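Local structure of GCN5-related N-acetyltransferase (Sphaerobacter thermophilus, 3TT2) at residues 59-63 / 74-78; 127-133 / 308-314; 150-156 / 285-291. The protein probably transfers acyl groups, as expected of a GCN5-related N-acetyltransferase, to an acceptor that is not established. All coordinates share one frame; numbering follows the deposited sequence.

How the contacts relate
Contact 1 is mainly buried and lies about 17 Å, centre to centre, from contact 2; it joins two strands that follow one another in the N-terminal half. Contacts 2 and 3 are partly buried and tie together strands far apart in the sequence. They touch because strands 305-316 and 148-159 are neighbours, with Y310 N 2.7 Å from I153 O in a probable hydrogen bond. Strand 305-316, from the C-terminal end, thus sits between 125-132 and 148-159, consistent with an exchange of strands between two GNAT-like halves. The chemistry follows: contact 1 is mostly apolar with one buried phenol, contact 2 mixes arginines with aromatic rings, and contact 3 combines apolar packing with a water-linked polar group.

Contact 1: residues 59-63 / 74-78; sequences QEAVL and YADVL
V62 and A75 form a hydrogen-bonded antiparallel pair: V62 N bonds to A75 O at 2.8 Å, and A75 N returns a bond to V62 O at 3.1 Å. A third bond, from V77 N to E60 O (3.1 Å), carries the pairing back to E60, just before strand 61-65. The tight part is built around Y74. With CG anti to the backbone N (chi1 161°), its ring lies along the partner strand, so that CE2 approaches A61 CB obliquely at 3.9 Å; the small methyl of A61 suits a place that must accommodate a ring. I26 and L29 of helix 23-36 pack on the same tyrosine. Its hydroxyl bonds to W52 and also donates to D76 OD2 (Y74 OH to D76 OD2, 3.1 Å), which gives a buried phenol polar company. V62 and A75 point to the other face, where V62 packs on L104 and W107 of helix 100-115, as apolar residues should beneath a helix. The looser side is at E60, where CB touches V77 CG2 at 3.9 Å, the two side chains crossing at about a right angle; the E60 carboxylate, partly exposed, makes a weak bond through OE1 with D56 N, and D76 turns its own carboxylate away from the facing strand. The arrangement is the antiparallel beta hairpin, strands 61-65 and 71-80, that precedes the acetyl-CoA-binding strand and helix in the GNAT fold.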
loop_
_atom_site.group_PDB
_atom_site.type_symbol
_atom_site.label_atom_id
_atom_site.label_comp_id
_atom_site.label_asym_id
_atom_site.label_seq_id
_atom_site.Cartn_x
_atom_site.Cartn_y
_atom_site.Cartn_z
ATOM N N GLN A 59 20.141 7.142 -2.772
ATOM C CA GLN A 59 19.464 8.169 -1.985
ATOM C C GLN A 59 18.243 7.791 -1.122
ATOM O O GLN A 59 18.023 8.384 -0.073
ATOM C CB GLN A 59 19.159 9.379 -2.876
ATOM C CG GLN A 59 20.372 9.882 -3.701
ATOM C CD GLN A 59 21.661 10.067 -2.887
ATOM O OE1 GLN A 59 21.638 10.207 -1.660
ATOM N NE2 GLN A 59 22.797 10.062 -3.584
ATOM N N GLU A 60 17.437 6.838 -1.586
ATOM C CA GLU A 60 16.165 6.492 -0.923
ATOM C C GLU A 60 16.107 5.298 0.066
ATOM O O GLU A 60 15.030 4.940 0.540
ATOM C CB GLU A 60 15.039 6.428 -1.947
ATOM C CG GLU A 60 14.768 7.798 -2.515
ATOM C CD GLU A 60 14.043 7.791 -3.846
ATOM O OE1 GLU A 60 13.309 6.825 -4.147
ATOM O OE2 GLU A 60 14.217 8.772 -4.602
ATOM N N ALA A 61 17.239 4.668 0.363
ATOM C CA ALA A 61 17.232 3.560 1.314
ATOM C C ALA A 61 18.496 3.554 2.152
ATOM O O ALA A 61 19.521 4.112 1.747
ATOM C CB ALA A 61 17.064 2.244 0.595
ATOM N N VAL A 62 18.418 2.938 3.328
ATOM C CA VAL A 62 19.597 2.811 4.181
ATOM C C VAL A 62 19.723 1.396 4.734
ATOM O O VAL A 62 18.720 0.734 4.986
ATOM C CB VAL A 62 19.585 3.846 5.338
ATOM C CG1 VAL A 62 18.545 3.486 6.374
ATOM C CG2 VAL A 62 20.959 3.954 5.994
ATOM N N LEU A 63 20.960 0.929 4.901
ATOM C CA LEU A 63 21.225 -0.386 5.489
ATOM C C LEU A 63 22.214 -0.277 6.645
ATOM O O LEU A 63 23.330 0.200 6.465
ATOM C CB LEU A 63 21.776 -1.330 4.427
ATOM C CG LEU A 63 22.356 -2.656 4.910
ATOM C CD1 LEU A 63 21.279 -3.418 5.624
ATOM C CD2 LEU A 63 22.884 -3.453 3.731
ATOM N N TYR A 74 17.152 -1.940 8.269
ATOM C CA TYR A 74 16.982 -1.371 6.945
ATOM C C TYR A 74 15.719 -0.538 6.855
ATOM O O TYR A 74 14.695 -0.899 7.435
ATOM C CB TYR A 74 16.949 -2.483 5.904
ATOM C CG TYR A 74 16.347 -2.106 4.569
ATOM C CD1 TYR A 74 15.000 -2.304 4.317
ATOM C CD2 TYR A 74 17.137 -1.584 3.545
ATOM C CE1 TYR A 74 14.448 -1.979 3.086
ATOM C CE2 TYR A 74 16.595 -1.258 2.306
ATOM C CZ TYR A 74 15.247 -1.456 2.080
ATOM O OH TYR A 74 14.692 -1.143 0.851
ATOM N N ALA A 75 15.790 0.550 6.093
ATOM C CA ALA A 75 14.606 1.340 5.767
ATOM C C ALA A 75 14.646 1.919 4.348
ATOM O O ALA A 75 15.715 2.204 3.802
ATOM C CB ALA A 75 14.405 2.435 6.788
ATOM N N ASP A 76 13.470 2.061 3.747
ATOM C CA ASP A 76 13.322 2.773 2.474
ATOM C C ASP A 76 12.171 3.795 2.563
ATOM O O ASP A 76 11.334 3.688 3.451
ATOM C CB ASP A 76 13.148 1.797 1.296
ATOM C CG ASP A 76 11.843 0.974 1.363
ATOM O OD1 ASP A 76 10.875 1.364 2.055
ATOM O OD2 ASP A 76 11.780 -0.078 0.681
ATOM N N VAL A 77 12.128 4.780 1.666
ATOM C CA VAL A 77 11.125 5.843 1.766
ATOM C C VAL A 77 10.294 5.982 0.514
ATOM O O VAL A 77 10.809 5.850 -0.597
ATOM C CB VAL A 77 11.748 7.237 2.050
ATOM C CG1 VAL A 77 12.403 7.292 3.424
ATOM C CG2 VAL A 77 12.742 7.614 0.973
ATOM N N LEU A 78 9.006 6.243 0.698
ATOM C CA LEU A 78 8.169 6.756 -0.385
ATOM C C LEU A 78 7.943 8.259 -0.207
ATOM O O LEU A 78 7.659 8.722 0.891
ATOM C CB LEU A 78 6.842 6.019 -0.448
ATOM C CG LEU A 78 6.980 4.706 -1.204
ATOM C CD1 LEU A 78 5.742 3.830 -1.052
ATOM C CD2 LEU A 78 7.235 5.032 -2.654
#

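Contact 2: residues 127-133 / 308-314; sequences VQHYIRA and HRYVLHR. With SO4 (sulfate ion), chain G.
Strands 127-132 and 308-314 run antiparallel, their directions 145° apart, with H129 and I131 in hydrogen-bonded pairs with H313 and V311, and A133 N adding a bond to R309 O at 2.9 Å. At one end R314 grips Q128 side-on: R314 NE (3.0 Å) and R314 NH2 (3.1 Å) both reach Q128 OE1, with amide and guanidinium planes only 16° apart, while Q128 NE2 bonds to S86. A glutamine suits this place because its amide can serve both partners. In the middle, L312 CD1 rests over the face of the Y130 ring, 4.2 Å from its centroid. V311 O takes I131 N and H313 ND1 from opposite faces of its plane. Farther along, the R132 chain bends at chi2 (-61°) and chi3, laying R132 CD over the Y310 ring, 3.7 Å from the centroid, while its guanidinium makes a salt bridge with D39. A sulfate, doubtfully placed because it crowds R132 NH1, accepts a bond from R309 N to its O3 at 3.2 Å. Helix 136-144 packs on H129, I131 and H313 through L139 and M142; strand 84-91 flanks 125-132, and strand 148-159 lies beside 305-316.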
loop_
_atom_site.group_PDB
_atom_site.type_symbol
_atom_site.label_atom_id
_atom_site.label_comp_id
_atom_site.label_asym_id
_atom_site.label_seq_id
_atom_site.Cartn_x
_atom_site.Cartn_y
_atom_site.Cartn_z
ATOM N N VAL A 127 5.929 13.219 8.106
ATOM C CA VAL A 127 6.537 11.896 7.933
ATOM C C VAL A 127 5.601 10.878 8.560
ATOM O O VAL A 127 4.995 11.148 9.605
ATOM C CB VAL A 127 7.876 11.764 8.659
ATOM C CG1 VAL A 127 8.410 10.357 8.512
ATOM C CG2 VAL A 127 8.872 12.774 8.139
ATOM N N GLN A 128 5.474 9.715 7.931
ATOM C CA GLN A 128 4.571 8.710 8.442
ATOM C C GLN A 128 5.089 7.280 8.314
ATOM O O GLN A 128 5.835 6.944 7.384
ATOM C CB GLN A 128 3.212 8.844 7.775
ATOM C CG GLN A 128 3.187 8.461 6.322
ATOM C CD GLN A 128 1.854 8.770 5.688
ATOM O OE1 GLN A 128 1.129 9.647 6.156
ATOM N NE2 GLN A 128 1.514 8.051 4.628
ATOM N N HIS A 129 4.677 6.453 9.274
ATOM C CA HIS A 129 5.063 5.055 9.361
ATOM C C HIS A 129 3.814 4.197 9.411
ATOM O O HIS A 129 2.815 4.583 10.014
ATOM C CB HIS A 129 5.832 4.804 10.649
ATOM C CG HIS A 129 7.238 5.313 10.634
ATOM N ND1 HIS A 129 8.327 4.479 10.492
ATOM C CD2 HIS A 129 7.739 6.564 10.772
ATOM C CE1 HIS A 129 9.437 5.198 10.532
ATOM N NE2 HIS A 129 9.106 6.466 10.703
ATOM N N TYR A 130 3.863 3.027 8.789
ATOM C CA TYR A 130 2.777 2.082 8.954
ATOM C C TYR A 130 3.236 0.975 9.881
ATOM O O TYR A 130 4.098 0.176 9.527
ATOM C CB TYR A 130 2.371 1.489 7.625
ATOM C CG TYR A 130 1.946 2.489 6.592
ATOM C CD1 TYR A 130 0.601 2.723 6.344
ATOM C CD2 TYR A 130 2.880 3.174 5.840
ATOM C CE1 TYR A 130 0.188 3.635 5.382
ATOM C CE2 TYR A 130 2.478 4.091 4.867
ATOM C CZ TYR A 130 1.127 4.314 4.648
ATOM O OH TYR A 130 0.714 5.216 3.693
ATOM N N ILE A 131 2.645 0.929 11.066
ATOM C CA ILE A 131 3.062 -0.012 12.082
ATOM C C ILE A 131 2.085 -1.183 12.185
ATOM O O ILE A 131 0.878 -0.977 12.213
ATOM C CB ILE A 131 3.187 0.690 13.450
ATOM C CG1 ILE A 131 4.063 1.935 13.324
ATOM C CG2 ILE A 131 3.788 -0.242 14.485
ATOM C CD1 ILE A 131 5.383 1.661 12.649
ATOM N N ARG A 132 2.604 -2.409 12.220
ATOM C CA ARG A 132 1.780 -3.554 12.570
ATOM C C ARG A 132 1.101 -3.311 13.912
ATOM O O ARG A 132 1.766 -2.970 14.890
ATOM C CB ARG A 132 2.626 -4.821 12.658
ATOM C CG ARG A 132 2.970 -5.436 11.320
ATOM C CD ARG A 132 1.719 -5.849 10.562
ATOM N NE ARG A 132 0.742 -6.492 11.425
ATOM C CZ ARG A 132 0.719 -7.796 11.651
ATOM N NH1 ARG A 132 -0.197 -8.326 12.448
ATOM N NH2 ARG A 132 1.622 -8.566 11.070
ATOM N N ALA A 133 -0.218 -3.492 13.957
ATOM C CA ALA A 133 -0.974 -3.283 15.194
ATOM C C ALA A 133 -0.433 -4.153 16.320
ATOM O O ALA A 133 -0.488 -3.775 17.497
ATOM C CB ALA A 133 -2.463 -3.554 14.981
ATOM N N HIS A 308 -3.623 -8.765 7.913
ATOM C CA HIS A 308 -3.070 -7.990 9.026
ATOM C C HIS A 308 -3.621 -6.564 9.063
ATOM O O HIS A 308 -4.260 -6.101 8.122
ATOM C CB HIS A 308 -1.533 -8.038 9.126
ATOM C CG HIS A 308 -0.824 -8.188 7.816
ATOM N ND1 HIS A 308 -0.030 -9.282 7.535
ATOM C CD2 HIS A 308 -0.735 -7.371 6.744
ATOM C CE1 HIS A 308 0.477 -9.150 6.324
ATOM N NE2 HIS A 308 0.085 -7.991 5.827
ATOM N N ARG A 309 -3.410 -5.902 10.192
ATOM C CA ARG A 309 -3.911 -4.565 10.449
ATOM C C ARG A 309 -2.734 -3.653 10.750
ATOM O O ARG A 309 -1.902 -3.959 11.606
ATOM C CB ARG A 309 -4.819 -4.603 11.675
ATOM C CG ARG A 309 -5.214 -3.231 12.226
ATOM C CD ARG A 309 -6.054 -3.421 13.460
ATOM N NE ARG A 309 -6.182 -2.233 14.290
ATOM C CZ ARG A 309 -5.966 -2.237 15.599
ATOM N NH1 ARG A 309 -5.592 -3.363 16.199
ATOM N NH2 ARG A 309 -6.118 -1.120 16.306
ATOM N N TYR A 310 -2.655 -2.531 10.057
ATOM C CA TYR A 310 -1.614 -1.577 10.377
ATOM C C TYR A 310 -2.249 -0.325 10.959
ATOM O O TYR A 310 -3.386 0.014 10.630
ATOM C CB TYR A 310 -0.791 -1.208 9.140
ATOM C CG TYR A 310 0.036 -2.319 8.546
ATOM C CD1 TYR A 310 1.395 -2.429 8.815
ATOM C CD2 TYR A 310 -0.529 -3.239 7.694
ATOM C CE1 TYR A 310 2.163 -3.439 8.251
ATOM C CE2 TYR A 310 0.221 -4.251 7.138
ATOM C CZ TYR A 310 1.563 -4.348 7.416
ATOM O OH TYR A 310 2.295 -5.364 6.840
ATOM N N VAL A 311 -1.519 0.341 11.844
ATOM C CA VAL A 311 -1.925 1.643 12.334
ATOM C C VAL A 311 -0.980 2.665 11.739
ATOM O O VAL A 311 0.237 2.588 11.925
ATOM C CB VAL A 311 -1.858 1.745 13.857
ATOM C CG1 VAL A 311 -2.302 3.145 14.313
ATOM C CG2 VAL A 311 -2.724 0.694 14.479
ATOM N N LEU A 312 -1.541 3.625 11.015
ATOM C CA LEU A 312 -0.721 4.643 10.409
ATOM C C LEU A 312 -0.329 5.699 11.448
ATOM O O LEU A 312 -1.175 6.363 12.052
ATOM C CB LEU A 312 -1.454 5.258 9.226
ATOM C CG LEU A 312 -0.867 6.503 8.562
ATOM C CD1 LEU A 312 0.618 6.367 8.365
ATOM C CD2 LEU A 312 -1.531 6.693 7.228
ATOM N N HIS A 313 0.974 5.848 11.639
ATOM C CA HIS A 313 1.501 6.853 12.546
ATOM C C HIS A 313 2.107 8.027 11.788
ATOM O O HIS A 313 2.897 7.834 10.865
ATOM C CB HIS A 313 2.495 6.225 13.511
ATOM C CG HIS A 313 1.833 5.488 14.632
ATOM N ND1 HIS A 313 1.277 4.237 14.473
ATOM C CD2 HIS A 313 1.602 5.843 15.919
ATOM C CE1 HIS A 313 0.752 3.845 15.621
ATOM N NE2 HIS A 313 0.929 4.805 16.513
ATOM N N ARG A 314 1.711 9.239 12.176
ATOM C CA ARG A 314 2.139 10.446 11.481
ATOM C C ARG A 314 2.675 11.523 12.419
ATOM O O ARG A 314 2.145 11.727 13.507
ATOM C CB ARG A 314 0.975 11.018 10.689
ATOM C CG ARG A 314 1.366 12.142 9.776
ATOM C CD ARG A 314 0.194 12.567 8.939
ATOM N NE ARG A 314 -0.236 11.536 7.992
ATOM C CZ ARG A 314 -1.484 11.442 7.540
ATOM N NH1 ARG A 314 -2.391 12.312 7.982
ATOM N NH2 ARG A 314 -1.836 10.493 6.668
HETATM S S SO4 G . -2.824 -7.873 13.558
HETATM O O1 SO4 G . -4.200 -7.367 13.544
HETATM O O2 SO4 G . -2.771 -9.189 12.916
HETATM O O3 SO4 G . -1.951 -6.951 12.837
HETATM O O4 SO4 G . -2.364 -7.975 14.942
#

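Contact 3: residues 150-156 / 285-291; sequences VRDIWVM and LSVDAES
W154 and V287 face one another in a hydrogen-bonded antiparallel pair, W154 N meeting V287 O at 2.7 Å in a nearly straight bond (178°). Flanking pairs, D152 with A289 and M156 with L285, continue the pattern. Followed outward, the W154 side chain begins at CB, which touches V287 CG1 at 4.0 Å. Its CG stands anti to the carbonyl carbon (chi1 -58°), which sends the indole along the strand pair toward A289, with V287 O at the ring's edge. CD1 and NE1 both meet A289 CB at that edge, the closer being W154 NE1 at 3.5 Å from A289 CB; the small methyl of A289 lets the pyrrole side come this near the partner strand. NE1 also gives its hydrogen to a water at 2.9 Å. At the far end of the benzo ring, W154 CH2 packs on R309 CD at 3.5 Å. The water in turn donates to D152 OD2 (2.8 Å) and to E290 O (3.1 Å), so that it ties the indole, a carboxylate and a main-chain carbonyl together. D152 suits this place because OD2 also accepts from R292 N and lies near R309 NE in a long, weak ion pair. A leucine in place of D152 would probably leave the water without one of its acceptors and R292 N without its mate. On the same face M156, present as selenomethionine, sets CG 4.1 Å from L285 CD1, and Y299 packs on both residues. The opposite face carries I153 and S286, whose CG2 and OG adjoin. The arrangement is consistent with two GNAT-like halves joined through strands: 148-159, in the N-acetyltransferase region of the first, pairs antiparallel with 282-290, in the GNAT family region of the second.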
loop_
_atom_site.group_PDB
_atom_site.type_symbol
_atom_site.label_atom_id
_atom_site.label_comp_id
_atom_site.label_asym_id
_atom_site.label_seq_id
_atom_site.Cartn_x
_atom_site.Cartn_y
_atom_site.Cartn_z
ATOM N N VAL A 150 -3.291 7.826 13.383
ATOM C CA VAL A 150 -4.119 8.585 12.457
ATOM C C VAL A 150 -5.292 7.722 12.000
ATOM O O VAL A 150 -6.445 8.062 12.194
ATOM C CB VAL A 150 -3.285 9.059 11.253
ATOM C CG1 VAL A 150 -4.174 9.608 10.174
ATOM C CG2 VAL A 150 -2.286 10.084 11.700
ATOM N N ARG A 151 -4.965 6.601 11.370
ATOM C CA ARG A 151 -5.961 5.730 10.779
ATOM C C ARG A 151 -5.545 4.252 10.856
ATOM O O ARG A 151 -4.358 3.934 10.997
ATOM C CB ARG A 151 -6.130 6.154 9.327
ATOM C CG ARG A 151 -7.473 5.876 8.721
ATOM C CD ARG A 151 -7.658 6.734 7.481
ATOM N NE ARG A 151 -8.893 6.441 6.761
ATOM C CZ ARG A 151 -10.075 6.941 7.090
ATOM N NH1 ARG A 151 -11.152 6.624 6.383
ATOM N NH2 ARG A 151 -10.172 7.754 8.132
ATOM N N ASP A 152 -6.524 3.355 10.760
ATOM C CA ASP A 152 -6.250 1.930 10.624
ATOM C C ASP A 152 -6.196 1.570 9.145
ATOM O O ASP A 152 -7.006 2.059 8.348
ATOM C CB ASP A 152 -7.358 1.098 11.271
ATOM C CG ASP A 152 -7.259 1.051 12.777
ATOM O OD1 ASP A 152 -6.273 1.579 13.347
ATOM O OD2 ASP A 152 -8.175 0.461 13.389
ATOM N N ILE A 153 -5.250 0.714 8.779
ATOM C CA ILE A 153 -5.209 0.177 7.431
ATOM C C ILE A 153 -5.357 -1.335 7.522
ATOM O O ILE A 153 -4.576 -2.012 8.209
ATOM C CB ILE A 153 -3.903 0.500 6.684
ATOM C CG1 ILE A 153 -3.886 1.943 6.198
ATOM C CG2 ILE A 153 -3.795 -0.359 5.454
ATOM C CD1 ILE A 153 -3.563 2.956 7.246
ATOM N N TRP A 154 -6.363 -1.868 6.839
ATOM C CA TRP A 154 -6.589 -3.294 6.880
ATOM C C TRP A 154 -6.188 -3.948 5.573
ATOM O O TRP A 154 -6.616 -3.523 4.493
ATOM C CB TRP A 154 -8.051 -3.581 7.146
ATOM C CG TRP A 154 -8.581 -3.006 8.405
ATOM C CD1 TRP A 154 -9.081 -1.759 8.579
ATOM C CD2 TRP A 154 -8.697 -3.667 9.668
ATOM N NE1 TRP A 154 -9.505 -1.594 9.871
ATOM C CE2 TRP A 154 -9.281 -2.749 10.565
ATOM C CE3 TRP A 154 -8.361 -4.945 10.130
ATOM C CZ2 TRP A 154 -9.536 -3.059 11.894
ATOM C CZ3 TRP A 154 -8.616 -5.252 11.453
ATOM C CH2 TRP A 154 -9.199 -4.314 12.320
ATOM N N VAL A 155 -5.370 -4.987 5.673
ATOM C CA VAL A 155 -5.070 -5.817 4.518
ATOM C C VAL A 155 -5.991 -7.036 4.488
ATOM O O VAL A 155 -5.892 -7.918 5.343
ATOM C CB VAL A 155 -3.627 -6.291 4.542
ATOM C CG1 VAL A 155 -3.283 -6.913 3.226
ATOM C CG2 VAL A 155 -2.706 -5.106 4.825
HETATM N N MSE A 156 -6.876 -7.082 3.493
HETATM C CA MSE A 156 -7.826 -8.181 3.338
HETATM C C MSE A 156 -7.213 -9.201 2.404
HETATM O O MSE A 156 -6.444 -8.855 1.516
HETATM C CB MSE A 156 -9.165 -7.682 2.793
HETATM C CG MSE A 156 -9.756 -6.548 3.598
HETATM SE SE MSE A 156 -10.084 -6.885 5.526
HETATM C CE MSE A 156 -11.519 -8.224 5.428
ATOM N N LEU A 285 -6.141 -7.052 -0.946
ATOM C CA LEU A 285 -6.299 -5.629 -1.133
ATOM C C LEU A 285 -6.179 -4.946 0.213
ATOM O O LEU A 285 -5.998 -5.584 1.251
ATOM C CB LEU A 285 -7.635 -5.300 -1.798
ATOM C CG LEU A 285 -8.929 -5.724 -1.107
ATOM C CD1 LEU A 285 -9.335 -4.747 -0.021
ATOM C CD2 LEU A 285 -10.034 -5.851 -2.121
ATOM N N SER A 286 -6.319 -3.635 0.184
ATOM C CA SER A 286 -6.028 -2.841 1.345
ATOM C C SER A 286 -7.136 -1.803 1.557
ATOM O O SER A 286 -7.595 -1.167 0.606
ATOM C CB SER A 286 -4.672 -2.183 1.131
ATOM O OG SER A 286 -4.336 -1.368 2.218
ATOM N N VAL A 287 -7.596 -1.643 2.792
ATOM C CA VAL A 287 -8.620 -0.634 3.052
ATOM C C VAL A 287 -8.376 0.219 4.299
ATOM O O VAL A 287 -8.049 -0.298 5.354
ATOM C CB VAL A 287 -10.062 -1.223 3.038
ATOM C CG1 VAL A 287 -10.365 -1.974 4.305
ATOM C CG2 VAL A 287 -11.072 -0.113 2.847
ATOM N N ASP A 288 -8.504 1.537 4.130
ATOM C CA ASP A 288 -8.465 2.516 5.215
ATOM C C ASP A 288 -9.748 2.525 6.021
ATOM O O ASP A 288 -10.846 2.434 5.474
ATOM C CB ASP A 288 -8.268 3.912 4.646
ATOM C CG ASP A 288 -6.995 4.031 3.881
ATOM O OD1 ASP A 288 -6.898 3.430 2.787
ATOM O OD2 ASP A 288 -6.083 4.714 4.382
ATOM N N ALA A 289 -9.600 2.648 7.330
ATOM C CA ALA A 289 -10.743 2.715 8.215
ATOM C C ALA A 289 -10.364 3.586 9.404
ATOM O O ALA A 289 -9.219 3.544 9.843
ATOM C CB ALA A 289 -11.127 1.307 8.663
ATOM N N GLU A 290 -11.304 4.378 9.911
ATOM C CA GLU A 290 -11.050 5.212 11.094
ATOM C C GLU A 290 -10.635 4.320 12.268
ATOM O O GLU A 290 -11.128 3.205 12.391
ATOM C CB GLU A 290 -12.308 6.012 11.456
ATOM C CG GLU A 290 -12.126 7.082 12.529
ATOM C CD GLU A 290 -13.441 7.438 13.233
ATOM O OE1 GLU A 290 -14.522 7.269 12.622
ATOM O OE2 GLU A 290 -13.397 7.868 14.407
ATOM N N SER A 291 -9.739 4.802 13.129
ATOM C CA SER A 291 -9.212 3.982 14.228
ATOM C C SER A 291 -10.354 3.370 15.039
ATOM O O SER A 291 -11.289 4.065 15.393
ATOM C CB SER A 291 -8.303 4.830 15.124
ATOM O OG SER A 291 -7.588 5.799 14.360
HETATM O O HOH W 1 -10.472 0.248 11.880
#